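Local coordinates for similar to hydroxylamine oxidoreductase (Kuenenia stuttgartiensis, PDB 6H5L), which probably acts as a multiheme c-type oxidoreductase, the hydroxylamine oxidoreductase-like subunit of a reductase complex that holds sixty hemes, at residues E222-E227 with K264-V269. Residues are numbered along the deposited sequence; the frame is centred on the assembly and turned at random.
Sequences EGRQPE and KPLVEV. With HEC (heme c), chain G.
The flat guanidinium of Arg224 carries Lys264 O and Pro265 N over one face, while the propionate of a heme c meets it at the edge. Lys264 O stands 3.3 Å off the plane, nearer its margin than its middle. Pro265 N sits over the centre. This is a propionate-binding corner of a multiheme cytochrome c, where helix 220-224 and the loop 264-269 hold one heme carboxylate between them. Arg224 NH1 donates to HEC O2D at 2.8 Å, with an N-H...O angle of 151°. The backbone Leu266 N, in a short 3-10 segment, donates to the same HEC O2D at 3.0 Å. The Arg224 chain bends at chi3 (-85°), which turns NH1 to the propionate. Arg224 NE is hydrogen-bonded to Phe262 O, which helps fix the rotation of the group. The arginine charge would probably favour the ionised form of the propionate. A leucine in place of Arg224 would probably leave HEC O2D without its charged mate and the loop backbone without its flat cover. Tyr108 OH is also hydrogen-bonded to this heme. The isobutyl group of Leu266 lies alongside the carboxylate, with Leu266 CD1 3.7 Å from HEC O1D.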
ATOM      1  N   GLU A 222     -27.152   6.365  -9.351  1.00 20.27           N
ATOM      2  CA  GLU A 222     -27.449   6.771 -10.720  1.00 21.71           C
ATOM      3  C   GLU A 222     -28.674   7.676 -10.777  1.00 25.33           C
ATOM      4  O   GLU A 222     -28.736   8.593 -11.603  1.00 28.89           O
ATOM      5  CB  GLU A 222     -27.648   5.542 -11.603  1.00 22.16           C
ATOM      6  CG  GLU A 222     -27.829   5.868 -13.073  1.00 17.96           C
ATOM      7  CD  GLU A 222     -28.427   4.718 -13.847  1.00 22.06           C
ATOM      8  OE1 GLU A 222     -27.901   3.589 -13.752  1.00 30.38           O
ATOM      9  OE2 GLU A 222     -29.439   4.942 -14.540  1.00 27.09           O
ATOM     10  N   GLY A 223     -29.662   7.430  -9.914  1.00 24.65           N
ATOM     11  CA  GLY A 223     -30.845   8.274  -9.900  1.00 18.59           C
ATOM     12  C   GLY A 223     -30.563   9.696  -9.458  1.00 20.81           C
ATOM     13  O   GLY A 223     -31.285  10.621  -9.838  1.00 24.10           O
ATOM     14  N   ARG A 224     -29.515   9.894  -8.662  1.00 21.94           N
ATOM     15  CA  ARG A 224     -29.185  11.209  -8.132  1.00 19.79           C
ATOM     16  C   ARG A 224     -28.261  12.012  -9.037  1.00 20.60           C
ATOM     17  O   ARG A 224     -28.103  13.219  -8.816  1.00 17.62           O
ATOM     18  CB  ARG A 224     -28.554  11.070  -6.740  1.00 21.93           C
ATOM     19  CG  ARG A 224     -29.540  10.641  -5.665  1.00 23.73           C
ATOM     20  CD  ARG A 224     -28.941  10.753  -4.276  1.00 20.15           C
ATOM     21  NE  ARG A 224     -28.174   9.575  -3.889  1.00 33.38           N
ATOM     22  CZ  ARG A 224     -28.640   8.607  -3.105  1.00 27.13           C
ATOM     23  NH1 ARG A 224     -29.875   8.677  -2.629  1.00 21.02           N
ATOM     24  NH2 ARG A 224     -27.870   7.574  -2.796  1.00 22.73           N
ATOM     25  N   GLN A 225     -27.645  11.381 -10.046  1.00 17.17           N
ATOM     26  CA  GLN A 225     -26.819  12.243 -10.883  1.00 19.98           C
ATOM     27  C   GLN A 225     -27.660  12.877 -11.988  1.00 18.31           C
ATOM     28  O   GLN A 225     -28.616  12.263 -12.472  1.00 22.15           O
ATOM     29  CB  GLN A 225     -25.659  11.459 -11.485  1.00 20.52           C
ATOM     30  CG  GLN A 225     -25.911   9.974 -11.653  1.00 33.78           C
ATOM     31  CD  GLN A 225     -24.624   9.179 -11.774  1.00 39.51           C
ATOM     32  OE1 GLN A 225     -23.603   9.536 -11.184  1.00 27.00           O
ATOM     33  NE2 GLN A 225     -24.666   8.098 -12.542  1.00 31.42           N
ATOM     34  N   PRO A 226     -27.316  14.108 -12.388  1.00 17.66           N
ATOM     35  CA  PRO A 226     -28.165  14.843 -13.343  1.00 20.96           C
ATOM     36  C   PRO A 226     -28.407  14.124 -14.660  1.00 20.45           C
ATOM     37  O   PRO A 226     -29.455  14.337 -15.283  1.00 19.20           O
ATOM     38  CB  PRO A 226     -27.386  16.147 -13.559  1.00 16.27           C
ATOM     39  CG  PRO A 226     -26.611  16.330 -12.312  1.00 27.66           C
ATOM     40  CD  PRO A 226     -26.233  14.948 -11.851  1.00 17.29           C
ATOM     41  N   GLU A 227     -27.472  13.279 -15.104  1.00 12.17           N
ATOM     42  CA  GLU A 227     -27.611  12.629 -16.403  1.00 10.86           C
ATOM     43  C   GLU A 227     -28.808  11.690 -16.468  1.00 15.30           C
ATOM     44  O   GLU A 227     -29.240  11.332 -17.569  1.00 20.13           O
ATOM     45  CB  GLU A 227     -26.331  11.864 -16.754  1.00 22.16           C
ATOM     46  CG  GLU A 227     -25.160  12.738 -17.201  1.00 16.36           C
ATOM     47  CD  GLU A 227     -24.452  13.431 -16.047  1.00 21.17           C
ATOM     48  OE1 GLU A 227     -23.485  14.180 -16.305  1.00 17.67           O
ATOM     49  OE2 GLU A 227     -24.856  13.223 -14.883  1.00 23.46           O
ATOM     50  N   LYS A 264     -24.734   9.463  -0.792  1.00 24.75           N
ATOM     51  CA  LYS A 264     -25.480  10.069   0.303  1.00 21.06           C
ATOM     52  C   LYS A 264     -26.858  10.501  -0.181  1.00 23.92           C
ATOM     53  O   LYS A 264     -26.963  11.142  -1.234  1.00 17.14           O
ATOM     54  CB  LYS A 264     -24.733  11.272   0.866  1.00 13.02           C
ATOM     55  CG  LYS A 264     -23.277  10.991   1.209  1.00 31.16           C
ATOM     56  CD  LYS A 264     -22.566  12.228   1.740  1.00 38.09           C
ATOM     57  CE  LYS A 264     -22.638  12.315   3.258  1.00 40.78           C
ATOM     58  NZ  LYS A 264     -21.764  13.401   3.784  1.00 35.46           N
ATOM     59  N   PRO A 265     -27.927  10.165   0.539  1.00 33.14           N
ATOM     60  CA  PRO A 265     -29.243  10.713   0.198  1.00 24.55           C
ATOM     61  C   PRO A 265     -29.234  12.233   0.262  1.00 23.55           C
ATOM     62  O   PRO A 265     -28.383  12.852   0.905  1.00 20.31           O
ATOM     63  CB  PRO A 265     -30.173  10.107   1.260  1.00 23.53           C
ATOM     64  CG  PRO A 265     -29.262   9.614   2.347  1.00 23.00           C
ATOM     65  CD  PRO A 265     -27.992   9.222   1.666  1.00 21.83           C
ATOM     66  N   LEU A 266     -30.207  12.834  -0.429  1.00 23.53           N
ATOM     67  CA  LEU A 266     -30.201  14.281  -0.625  1.00 24.78           C
ATOM     68  C   LEU A 266     -30.244  15.031   0.701  1.00 24.19           C
ATOM     69  O   LEU A 266     -29.600  16.077   0.849  1.00 21.90           O
ATOM     70  CB  LEU A 266     -31.376  14.690  -1.513  1.00 19.45           C
ATOM     71  CG  LEU A 266     -31.306  14.191  -2.956  1.00 23.08           C
ATOM     72  CD1 LEU A 266     -32.645  14.367  -3.651  1.00 17.52           C
ATOM     73  CD2 LEU A 266     -30.207  14.920  -3.711  1.00 14.50           C
ATOM     74  N   VAL A 267     -30.988  14.510   1.680  1.00 20.97           N
ATOM     75  CA  VAL A 267     -31.104  15.197   2.961  1.00 17.36           C
ATOM     76  C   VAL A 267     -29.794  15.167   3.741  1.00 21.32           C
ATOM     77  O   VAL A 267     -29.591  15.998   4.634  1.00 23.84           O
ATOM     78  CB  VAL A 267     -32.257  14.593   3.787  1.00 16.87           C
ATOM     79  CG1 VAL A 267     -31.840  13.272   4.421  1.00 22.66           C
ATOM     80  CG2 VAL A 267     -32.742  15.580   4.841  1.00 18.16           C
ATOM     81  N   GLU A 268     -28.894  14.236   3.429  1.00 20.48           N
ATOM     82  CA  GLU A 268     -27.594  14.164   4.083  1.00 26.16           C
ATOM     83  C   GLU A 268     -26.502  14.897   3.318  1.00 22.97           C
ATOM     84  O   GLU A 268     -25.367  14.965   3.801  1.00 35.14           O
ATOM     85  CB  GLU A 268     -27.178  12.701   4.281  1.00 22.80           C
ATOM     86  CG  GLU A 268     -28.159  11.865   5.088  1.00 25.76           C
ATOM     87  CD  GLU A 268     -28.342  12.371   6.505  1.00 33.98           C
ATOM     88  OE1 GLU A 268     -29.444  12.181   7.064  1.00 37.25           O
ATOM     89  OE2 GLU A 268     -27.388  12.957   7.061  1.00 35.83           O
ATOM     90  N   VAL A 269     -26.813  15.443   2.144  1.00 23.44           N
ATOM     91  CA  VAL A 269     -25.809  16.115   1.327  1.00 24.16           C
ATOM     92  C   VAL A 269     -25.456  17.454   1.963  1.00 28.02           C
ATOM     93  O   VAL A 269     -26.322  18.315   2.152  1.00 22.65           O
ATOM     94  CB  VAL A 269     -26.309  16.302  -0.110  1.00 20.00           C
ATOM     95  CG1 VAL A 269     -25.370  17.215  -0.884  1.00 12.83           C
ATOM     96  CG2 VAL A 269     -26.441  14.955  -0.805  1.00 16.92           C
TER
HETATM   97 FE   HEC G 605     -36.781   6.681  -7.094  1.00 21.98          FE
HETATM   98  CHA HEC G 605     -34.509   7.030  -4.543  1.00 23.44           C
HETATM   99  CHB HEC G 605     -37.968   3.815  -5.612  1.00 25.47           C
HETATM  100  CHC HEC G 605     -39.405   6.571  -9.345  1.00 16.18           C
HETATM  101  CHD HEC G 605     -35.413   9.277  -8.808  1.00 22.62           C
HETATM  102  NA  HEC G 605     -36.319   5.615  -5.399  1.00 24.43           N
HETATM  103  C1A HEC G 605     -35.349   5.947  -4.475  1.00 25.78           C
HETATM  104  C2A HEC G 605     -35.363   4.959  -3.419  1.00 29.29           C
HETATM  105  C3A HEC G 605     -36.317   4.071  -3.707  1.00 30.99           C
HETATM  106  C4A HEC G 605     -36.939   4.461  -4.960  1.00 28.49           C
HETATM  107  CMA HEC G 605     -36.682   2.844  -2.848  1.00 26.13           C
HETATM  108  CAA HEC G 605     -34.444   4.951  -2.177  1.00 26.71           C
HETATM  109  CBA HEC G 605     -33.242   4.038  -2.398  1.00 29.10           C
HETATM  110  CGA HEC G 605     -32.378   4.057  -1.163  1.00 44.12           C
HETATM  111  O1A HEC G 605     -32.519   5.002  -0.345  1.00 39.65           O
HETATM  112  O2A HEC G 605     -31.543   3.130  -0.998  1.00 39.60           O
HETATM  113  NB  HEC G 605     -38.351   5.387  -7.468  1.00 23.73           N
HETATM  114  C1B HEC G 605     -38.725   4.350  -6.634  1.00 20.79           C
HETATM  115  C2B HEC G 605     -40.054   3.927  -7.026  1.00 18.37           C
HETATM  116  C3B HEC G 605     -40.450   4.680  -8.059  1.00 16.61           C
HETATM  117  C4B HEC G 605     -39.386   5.615  -8.356  1.00 20.32           C
HETATM  118  CMB HEC G 605     -40.845   2.790  -6.350  1.00 19.88           C
HETATM  119  CAB HEC G 605     -41.796   4.605  -8.816  1.00 21.20           C
HETATM  120  CBB HEC G 605     -42.945   5.151  -7.939  1.00 18.93           C
HETATM  121  NC  HEC G 605     -37.313   7.724  -8.770  1.00 23.04           N
HETATM  122  C1C HEC G 605     -38.440   7.533  -9.546  1.00 17.01           C
HETATM  123  C2C HEC G 605     -38.497   8.598 -10.525  1.00 18.15           C
HETATM  124  C3C HEC G 605     -37.334   9.261 -10.464  1.00 19.83           C
HETATM  125  C4C HEC G 605     -36.603   8.782  -9.302  1.00 24.67           C
HETATM  126  CMC HEC G 605     -39.511   8.643 -11.692  1.00 14.16           C
HETATM  127  CAC HEC G 605     -36.907  10.436 -11.369  1.00 18.29           C
HETATM  128  CBC HEC G 605     -37.823  11.656 -11.119  1.00 16.08           C
HETATM  129  ND  HEC G 605     -35.166   7.917  -6.757  1.00 14.86           N
HETATM  130  C1D HEC G 605     -34.879   9.017  -7.561  1.00 18.19           C
HETATM  131  C2D HEC G 605     -33.921   9.847  -6.866  1.00 18.77           C
HETATM  132  C3D HEC G 605     -33.641   9.146  -5.535  1.00 21.06           C
HETATM  133  C4D HEC G 605     -34.458   7.958  -5.556  1.00 19.63           C
HETATM  134  CMD HEC G 605     -33.302  11.167  -7.353  1.00 20.71           C
HETATM  135  CAD HEC G 605     -32.698   9.612  -4.405  1.00 18.03           C
HETATM  136  CBD HEC G 605     -33.573  10.105  -3.254  1.00 18.19           C
HETATM  137  CGD HEC G 605     -32.781  10.927  -2.272  1.00 23.39           C
HETATM  138  O1D HEC G 605     -33.407  11.577  -1.397  1.00 26.28           O
HETATM  139  O2D HEC G 605     -31.527  10.939  -2.365  1.00 25.66           O